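Local structure of hydrogenase expression/formation protein (hypb) (Archaeoglobus fulgidus, 2WSM) at residues E48-A62 with D72-E84. The protein binds and probably hydrolyses GTP, also binds nickel and zinc, and probably serves in nickel-dependent maturation of hydrogenase, dimerizing in a GTP-dependent way. Numbering follows the deposited sequence.
Sequences ERTIERIGNEVKIGA and DYERVRRFGIKAE
Arg75 reaches across from helix 70-77 to two acidic residues on successive turns of helix 43-54, and the two meet its guanidinium differently. Glu52 comes in at the edge, carboxylate and guanidinium nearly coplanar: the syn lone pair of OE2 takes a hydrogen bond from Arg75 NE (3.2 Å), and Arg75 NH2 adds a weak one. Glu48 instead lays OE1 over one face, 3.4 Å from Arg75 NH1, an electrostatic pairing without a hydrogen bond, since the oxygen sits well off the guanidinium plane. What carries the guanidinium this far is an extended chain whose CG stands anti to the backbone N (chi1 -168°). A leucine in its place would probably leave both glutamates without their positive mate, with Glu48 still facing another acid. That acid is Asp72, whose OD1 lies just 2.9 Å from Glu48 OE2; a water donating to Glu48 OE1 and Asp72 OD1 links the two, and Arg75 probably eases their repulsion.

Deeper in, the packing is apolar. Ile51 CG2 sits against the CG1 and CD1 of Ile81, with CD1 at 3.7 Å, and Glu48 CG rests on Val76 CG1. Toward solvent the contact is thinner and more polar: Phe79, in the type I turn from Arg77 to Gly80, sets its ring obliquely against Glu52 CG, while the ammonium groups of Lys59 and Lys82 lie near each other, like charges probably balanced by Asp108, which salt-bridges Lys82 and pairs more weakly with Lys59.

Beyond the helices the strands run parallel, Ala62 N bonding to Lys82 O (3.1 Å) and Glu84 N to Ala62 O (3.2 Å). Strand 60-64, helix 70-77 and strand 82-85 form a beta-alpha-beta unit at one edge of the P-loop NTPase sheet, helix 43-54 packing beside its helix and strand 111-118 flanking strand 60-64 on the inner side.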
loop_
_atom_site.group_PDB
_atom_site.type_symbol
_atom_site.label_atom_id
_atom_site.label_comp_id
_atom_site.label_asym_id
_atom_site.label_seq_id
_atom_site.Cartn_x
_atom_site.Cartn_y
_atom_site.Cartn_z
ATOM N N GLU A 48 20.180 -1.875 13.902
ATOM C CA GLU A 48 21.534 -2.172 14.356
ATOM C C GLU A 48 21.888 -1.320 15.566
ATOM O O GLU A 48 22.260 -1.846 16.615
ATOM C CB GLU A 48 22.540 -1.936 13.229
ATOM C CG GLU A 48 22.266 -2.777 11.988
ATOM C CD GLU A 48 22.921 -2.222 10.735
ATOM O OE1 GLU A 48 23.185 -1.001 10.695
ATOM O OE2 GLU A 48 23.154 -3.005 9.785
ATOM N N ARG A 49 21.770 -0.001 15.418
ATOM C CA ARG A 49 22.079 0.920 16.507
ATOM C C ARG A 49 21.338 0.529 17.784
ATOM O O ARG A 49 21.885 0.612 18.875
ATOM C CB ARG A 49 21.759 2.367 16.111
ATOM C CG ARG A 49 22.620 2.918 14.971
ATOM C CD ARG A 49 24.071 3.149 15.414
ATOM N NE ARG A 49 24.122 3.743 16.744
ATOM C CZ ARG A 49 24.132 5.049 16.984
ATOM N NH1 ARG A 49 24.120 5.906 15.975
ATOM N NH2 ARG A 49 24.164 5.495 18.234
ATOM N N THR A 50 20.096 0.087 17.643
ATOM C CA THR A 50 19.321 -0.367 18.791
ATOM C C THR A 50 19.972 -1.581 19.442
ATOM O O THR A 50 20.123 -1.653 20.660
ATOM C CB THR A 50 17.907 -0.777 18.372
ATOM O OG1 THR A 50 17.220 0.352 17.829
ATOM C CG2 THR A 50 17.137 -1.338 19.559
ATOM N N ILE A 51 20.326 -2.550 18.609
ATOM C CA ILE A 51 20.962 -3.768 19.070
ATOM C C ILE A 51 22.252 -3.429 19.814
ATOM O O ILE A 51 22.551 -4.010 20.858
ATOM C CB ILE A 51 21.225 -4.714 17.883
ATOM C CG1 ILE A 51 19.888 -5.234 17.343
ATOM C CG2 ILE A 51 22.134 -5.868 18.290
ATOM C CD1 ILE A 51 19.982 -5.826 15.966
ATOM N N GLU A 52 22.985 -2.454 19.288
ATOM C CA GLU A 52 24.257 -2.050 19.871
ATOM C C GLU A 52 24.089 -1.397 21.236
ATOM O O GLU A 52 24.908 -1.597 22.129
ATOM C CB GLU A 52 25.004 -1.119 18.920
ATOM C CG GLU A 52 25.698 -1.855 17.791
ATOM C CD GLU A 52 25.874 -1.011 16.543
ATOM O OE1 GLU A 52 26.043 0.222 16.666
ATOM O OE2 GLU A 52 25.846 -1.594 15.436
ATOM N N ARG A 53 23.017 -0.632 21.398
ATOM C CA ARG A 53 22.818 0.139 22.618
ATOM C C ARG A 53 22.247 -0.682 23.778
ATOM O O ARG A 53 22.706 -0.557 24.909
ATOM C CB ARG A 53 21.950 1.373 22.341
ATOM C CG ARG A 53 21.349 2.011 23.588
ATOM C CD ARG A 53 22.401 2.697 24.455
ATOM N NE ARG A 53 23.098 3.756 23.727
ATOM C CZ ARG A 53 22.745 5.039 23.739
ATOM N NH1 ARG A 53 23.446 5.927 23.043
ATOM N NH2 ARG A 53 21.695 5.439 24.445
ATOM N N ILE A 54 21.259 -1.523 23.505
ATOM C CA ILE A 54 20.591 -2.264 24.576
ATOM C C ILE A 54 20.616 -3.783 24.402
ATOM O O ILE A 54 19.943 -4.501 25.139
ATOM C CB ILE A 54 19.114 -1.823 24.749
ATOM C CG1 ILE A 54 18.355 -1.960 23.426
ATOM C CG2 ILE A 54 19.029 -0.398 25.304
ATOM C CD1 ILE A 54 16.854 -1.830 23.564
ATOM N N GLY A 55 21.391 -4.271 23.437
ATOM C CA GLY A 55 21.458 -5.701 23.161
ATOM C C GLY A 55 21.974 -6.541 24.322
ATOM O O GLY A 55 21.658 -7.725 24.431
ATOM N N ASN A 56 22.770 -5.928 25.192
ATOM C CA ASN A 56 23.306 -6.618 26.362
ATOM C C ASN A 56 22.300 -6.733 27.511
ATOM O O ASN A 56 22.353 -7.679 28.297
ATOM C CB ASN A 56 24.587 -5.934 26.850
ATOM C CG ASN A 56 25.748 -6.101 25.880
ATOM O OD1 ASN A 56 25.878 -7.129 25.210
ATOM N ND2 ASN A 56 26.604 -5.084 25.805
ATOM N N GLU A 57 21.389 -5.769 27.604
ATOM C CA GLU A 57 20.368 -5.783 28.648
ATOM C C GLU A 57 19.101 -6.490 28.165
ATOM O O GLU A 57 18.308 -6.984 28.966
ATOM C CB GLU A 57 20.012 -4.354 29.077
ATOM C CG GLU A 57 21.118 -3.327 28.879
ATOM C CD GLU A 57 20.575 -1.907 28.724
ATOM O OE1 GLU A 57 21.363 -0.996 28.379
ATOM O OE2 GLU A 57 19.359 -1.704 28.943
ATOM N N VAL A 58 18.918 -6.538 26.850
ATOM C CA VAL A 58 17.673 -7.036 26.266
ATOM C C VAL A 58 17.932 -7.995 25.112
ATOM O O VAL A 58 18.720 -7.696 24.221
ATOM C CB VAL A 58 16.810 -5.867 25.747
ATOM C CG1 VAL A 58 15.530 -6.381 25.110
ATOM C CG2 VAL A 58 16.500 -4.895 26.877
ATOM N N LYS A 59 17.256 -9.140 25.127
ATOM C CA LYS A 59 17.400 -10.131 24.064
ATOM C C LYS A 59 16.568 -9.755 22.835
ATOM O O LYS A 59 15.339 -9.748 22.882
ATOM C CB LYS A 59 17.009 -11.524 24.565
ATOM C CG LYS A 59 17.226 -12.636 23.550
ATOM C CD LYS A 59 18.710 -12.955 23.387
ATOM C CE LYS A 59 18.921 -14.259 22.619
ATOM N NZ LYS A 59 18.573 -14.122 21.174
ATOM N N ILE A 60 17.248 -9.461 21.733
ATOM C CA ILE A 60 16.596 -8.932 20.539
ATOM C C ILE A 60 16.667 -9.878 19.348
ATOM O O ILE A 60 17.724 -10.442 19.050
ATOM C CB ILE A 60 17.236 -7.590 20.125
ATOM C CG1 ILE A 60 17.030 -6.544 21.216
ATOM C CG2 ILE A 60 16.669 -7.104 18.796
ATOM C CD1 ILE A 60 17.893 -5.304 21.047
ATOM N N GLY A 61 15.535 -10.039 18.667
ATOM C CA GLY A 61 15.495 -10.734 17.397
ATOM C C GLY A 61 15.227 -9.738 16.279
ATOM O O GLY A 61 14.622 -8.686 16.498
ATOM N N ALA A 62 15.678 -10.069 15.074
ATOM C CA ALA A 62 15.457 -9.211 13.921
ATOM C C ALA A 62 14.974 -10.005 12.713
ATOM O O ALA A 62 15.590 -10.990 12.315
ATOM C CB ALA A 62 16.727 -8.450 13.582
ATOM N N ASP A 72 25.658 -5.634 6.169
ATOM C CA ASP A 72 24.639 -5.352 7.171
ATOM C C ASP A 72 24.162 -6.617 7.873
ATOM O O ASP A 72 23.837 -6.583 9.053
ATOM C CB ASP A 72 23.462 -4.594 6.554
ATOM C CG ASP A 72 23.757 -3.121 6.367
ATOM O OD1 ASP A 72 24.404 -2.529 7.257
ATOM O OD2 ASP A 72 23.341 -2.557 5.335
ATOM N N TYR A 73 24.126 -7.735 7.156
ATOM C CA TYR A 73 23.782 -9.000 7.795
ATOM C C TYR A 73 24.856 -9.437 8.786
ATOM O O TYR A 73 24.551 -9.910 9.881
ATOM C CB TYR A 73 23.502 -10.097 6.769
ATOM C CG TYR A 73 22.046 -10.166 6.401
ATOM C CD1 TYR A 73 21.114 -10.687 7.286
ATOM C CD2 TYR A 73 21.597 -9.689 5.180
ATOM C CE1 TYR A 73 19.774 -10.739 6.959
ATOM C CE2 TYR A 73 20.269 -9.742 4.842
ATOM C CZ TYR A 73 19.359 -10.264 5.732
ATOM O OH TYR A 73 18.029 -10.307 5.388
ATOM N N GLU A 74 26.112 -9.264 8.398
ATOM C CA GLU A 74 27.216 -9.523 9.303
ATOM C C GLU A 74 27.094 -8.623 10.516
ATOM O O GLU A 74 27.260 -9.063 11.650
ATOM C CB GLU A 74 28.548 -9.264 8.607
ATOM C CG GLU A 74 29.745 -9.746 9.397
ATOM C CD GLU A 74 30.960 -9.974 8.520
ATOM O OE1 GLU A 74 31.318 -9.061 7.742
ATOM O OE2 GLU A 74 31.554 -11.069 8.612
ATOM N N ARG A 75 26.785 -7.356 10.279
ATOM C CA ARG A 75 26.762 -6.395 11.369
ATOM C C ARG A 75 25.722 -6.757 12.431
ATOM O O ARG A 75 25.998 -6.671 13.629
ATOM C CB ARG A 75 26.550 -4.975 10.846
ATOM C CG ARG A 75 26.796 -3.903 11.892
ATOM C CD ARG A 75 26.700 -2.515 11.289
ATOM N NE ARG A 75 26.412 -1.498 12.299
ATOM C CZ ARG A 75 26.239 -0.207 12.029
ATOM N NH1 ARG A 75 26.332 0.229 10.778
ATOM N NH2 ARG A 75 25.979 0.649 13.008
ATOM N N VAL A 76 24.536 -7.174 11.994
ATOM C CA VAL A 76 23.478 -7.521 12.937
ATOM C C VAL A 76 23.751 -8.857 13.618
ATOM O O VAL A 76 23.520 -9.007 14.818
ATOM C CB VAL A 76 22.081 -7.557 12.275
ATOM C CG1 VAL A 76 21.774 -6.234 11.602
ATOM C CG2 VAL A 76 21.978 -8.706 11.282
ATOM N N ARG A 77 24.252 -9.818 12.850
ATOM C CA ARG A 77 24.520 -11.152 13.372
ATOM C C ARG A 77 25.746 -11.165 14.284
ATOM O O ARG A 77 25.903 -12.050 15.125
ATOM C CB ARG A 77 24.700 -12.143 12.220
ATOM C CG ARG A 77 23.388 -12.620 11.618
ATOM C CD ARG A 77 23.567 -13.128 10.200
ATOM N NE ARG A 77 22.278 -13.352 9.550
ATOM C CZ ARG A 77 22.110 -13.490 8.236
ATOM N NH1 ARG A 77 23.153 -13.425 7.418
ATOM N NH2 ARG A 77 20.894 -13.688 7.739
ATOM N N ARG A 78 26.602 -10.164 14.119
ATOM C CA ARG A 78 27.852 -10.089 14.856
ATOM C C ARG A 78 27.642 -10.073 16.366
ATOM O O ARG A 78 28.505 -10.521 17.123
ATOM C CB ARG A 78 28.628 -8.849 14.424
ATOM C CG ARG A 78 29.902 -8.590 15.207
ATOM C CD ARG A 78 30.479 -7.256 14.794
ATOM N NE ARG A 78 30.341 -7.066 13.354
ATOM C CZ ARG A 78 30.515 -5.906 12.734
ATOM N NH1 ARG A 78 30.834 -4.826 13.436
ATOM N NH2 ARG A 78 30.370 -5.826 11.417
ATOM N N PHE A 79 26.496 -9.560 16.802
ATOM C CA PHE A 79 26.205 -9.464 18.229
ATOM C C PHE A 79 25.518 -10.721 18.752
ATOM O O PHE A 79 24.886 -10.706 19.810
ATOM C CB PHE A 79 25.367 -8.215 18.534
ATOM C CG PHE A 79 26.107 -6.924 18.322
ATOM C CD1 PHE A 79 26.904 -6.396 19.328
ATOM C CD2 PHE A 79 26.019 -6.246 17.115
ATOM C CE1 PHE A 79 27.596 -5.211 19.137
ATOM C CE2 PHE A 79 26.708 -5.061 16.917
ATOM C CZ PHE A 79 27.499 -4.543 17.928
ATOM N N GLY A 80 25.653 -11.812 18.007
ATOM C CA GLY A 80 25.086 -13.082 18.415
ATOM C C GLY A 80 23.576 -13.042 18.357
ATOM O O GLY A 80 22.899 -14.009 18.706
ATOM N N ILE A 81 23.051 -11.908 17.914
ATOM C CA ILE A 81 21.614 -11.730 17.738
ATOM C C ILE A 81 21.064 -12.692 16.691
ATOM O O ILE A 81 21.671 -12.898 15.640
ATOM C CB ILE A 81 21.291 -10.271 17.330
ATOM C CG1 ILE A 81 21.032 -9.420 18.570
ATOM C CG2 ILE A 81 20.094 -10.207 16.391
ATOM C CD1 ILE A 81 22.209 -9.324 19.494
ATOM N N LYS A 82 19.918 -13.294 16.987
ATOM C CA LYS A 82 19.213 -14.082 15.988
ATOM C C LYS A 82 18.656 -13.138 14.925
ATOM O O LYS A 82 17.997 -12.147 15.246
ATOM C CB LYS A 82 18.082 -14.873 16.635
ATOM C CG LYS A 82 18.526 -15.810 17.750
ATOM C CD LYS A 82 17.336 -16.534 18.373
ATOM C CE LYS A 82 17.787 -17.601 19.364
ATOM N NZ LYS A 82 18.566 -17.018 20.495
ATOM N N ALA A 83 18.925 -13.442 13.661
ATOM C CA ALA A 83 18.474 -12.597 12.564
ATOM C C ALA A 83 18.229 -13.423 11.314
ATOM O O ALA A 83 18.810 -14.496 11.143
ATOM C CB ALA A 83 19.489 -11.515 12.280
ATOM N N GLU A 84 17.372 -12.924 10.434
ATOM C CA GLU A 84 17.124 -13.621 9.181
ATOM C C GLU A 84 16.357 -12.782 8.171
ATOM O O GLU A 84 15.499 -11.971 8.536
ATOM C CB GLU A 84 16.383 -14.932 9.436
ATOM C CG GLU A 84 14.996 -14.754 9.996
ATOM C CD GLU A 84 14.289 -16.074 10.171
ATOM O OE1 GLU A 84 14.989 -17.095 10.365
ATOM O OE2 GLU A 84 13.038 -16.091 10.107
HETATM O O HOH W 1 23.257 0.230 8.283
#